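Local coordinates for peptide synthase (Silicibacter pomeroyi DSS-3, PDB 2QTP), which is of unknown function but, as a member of a family with a variant of the Bacillus chorismate mutase fold, may act in amino-acid metabolism, at residues N89-L92 against E93-A96. Sequence-based numbering, arbitrary orientation.
Sequences NGEL and EHAA
Glu-91 and His-94 meet at the first turn of the short helix 92-98, where the loop that follows strand 79-86 winds into helix in this variant of the Bacillus chorismate mutase fold. CB of Glu-91 sits over one face of the His-94 imidazole, 3.8 Å from the ring centroid and 10° off its normal, a CH-pi contact. CG of Glu-91 follows at 3.6 Å from CE1 of His-94. The two side chains run side by side in the same direction, but the Glu-91 chain bends at chi2, and its carboxylate plane stands 85° to the ring. Between their backbones, His-94 N donates to Glu-91 O at 3.0 Å, approaching from above the carbonyl plane. One residue on, Leu-92 O accepts the i+4 helical bond from Ala-96 N, 3.1 Å long and in the carbonyl plane, together with a weak one from Ala-95 N. The Glu-93 chain, with CG beside its backbone N and a bend at chi2 (78°), curls back toward the loop and brings OE1 to 3.4 Å from CB of Glu-91. OE1 of Glu-91 and OE1 of Glu-93 are then 4.6 Å apart, and two like charges this close would probably raise the proton affinity of one of them. Around this turn, His-94 ND1 is hydrogen-bonded to the side chain of Asn-38, which helps fix the rotation of the ring. Ala-95 packs on Ala-84 and Val-86 of strand 79-86, while Leu-92 reaches Met-124 of strand 120-124. At the loop end, Gly-90 CA lies 3.7 Å from ND1 of His-94, set obliquely to the ring.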
loop_
_atom_site.group_PDB
_atom_site.type_symbol
_atom_site.label_atom_id
_atom_site.label_comp_id
_atom_site.label_asym_id
_atom_site.label_seq_id
_atom_site.Cartn_x
_atom_site.Cartn_y
_atom_site.Cartn_z
ATOM N N ASN A 89 -9.223 11.222 12.049
ATOM C CA ASN A 89 -10.141 12.339 11.670
ATOM C C ASN A 89 -10.704 12.230 10.245
ATOM O O ASN A 89 -11.467 13.087 9.789
ATOM C CB ASN A 89 -9.479 13.691 11.916
ATOM C CG ASN A 89 -9.263 13.979 13.381
ATOM O OD1 ASN A 89 -9.890 13.375 14.240
ATOM N ND2 ASN A 89 -8.374 14.900 13.674
ATOM N N GLY A 90 -10.366 11.135 9.560
ATOM C CA GLY A 90 -10.922 10.825 8.266
ATOM C C GLY A 90 -12.092 9.849 8.362
ATOM O O GLY A 90 -12.637 9.621 9.438
ATOM N N GLU A 91 -12.492 9.320 7.211
ATOM C CA GLU A 91 -13.586 8.378 7.066
ATOM C C GLU A 91 -13.087 7.230 6.226
ATOM O O GLU A 91 -12.212 7.417 5.385
ATOM C CB GLU A 91 -14.782 8.995 6.319
ATOM C CG GLU A 91 -15.293 10.346 6.833
ATOM C CD GLU A 91 -15.777 10.306 8.271
ATOM O OE1 GLU A 91 -16.235 9.227 8.719
ATOM O OE2 GLU A 91 -15.693 11.363 8.959
ATOM N N LEU A 92 -13.705 6.066 6.394
ATOM C CA LEU A 92 -13.345 4.879 5.648
ATOM C C LEU A 92 -13.529 5.081 4.149
ATOM O O LEU A 92 -12.764 4.525 3.362
ATOM C CB LEU A 92 -14.165 3.688 6.135
ATOM C CG LEU A 92 -13.587 2.278 5.977
ATOM C CD1 LEU A 92 -12.153 2.149 6.515
ATOM C CD2 LEU A 92 -14.524 1.257 6.664
ATOM N N GLU A 93 -14.523 5.889 3.763
ATOM C CA GLU A 93 -14.795 6.195 2.357
ATOM C C GLU A 93 -13.640 6.918 1.702
ATOM O O GLU A 93 -13.485 6.839 0.494
ATOM C CB GLU A 93 -16.039 7.090 2.176
ATOM C CG GLU A 93 -17.356 6.438 2.457
ATOM C CD GLU A 93 -17.666 6.311 3.963
ATOM O OE1 GLU A 93 -16.965 6.911 4.813
ATOM O OE2 GLU A 93 -18.643 5.601 4.282
ATOM N N HIS A 94 -12.845 7.636 2.497
ATOM C CA HIS A 94 -11.638 8.285 1.978
ATOM C C HIS A 94 -10.587 7.253 1.500
ATOM O O HIS A 94 -9.940 7.442 0.477
ATOM C CB HIS A 94 -11.020 9.242 3.002
ATOM C CG HIS A 94 -11.962 10.307 3.482
ATOM N ND1 HIS A 94 -11.750 11.025 4.637
ATOM C CD2 HIS A 94 -13.154 10.729 2.992
ATOM C CE1 HIS A 94 -12.747 11.872 4.812
ATOM N NE2 HIS A 94 -13.619 11.703 3.836
ATOM N N ALA A 95 -10.464 6.159 2.235
ATOM C CA ALA A 95 -9.595 5.038 1.846
ATOM C C ALA A 95 -10.157 4.376 0.594
ATOM O O ALA A 95 -9.419 4.050 -0.337
ATOM C CB ALA A 95 -9.461 4.007 3.002
ATOM N N ALA A 96 -11.461 4.146 0.562
ATOM C CA ALA A 96 -12.105 3.633 -0.653
ATOM C C ALA A 96 -11.770 4.473 -1.891
ATOM O O ALA A 96 -11.431 3.928 -2.946
ATOM C CB ALA A 96 -13.583 3.538 -0.466
#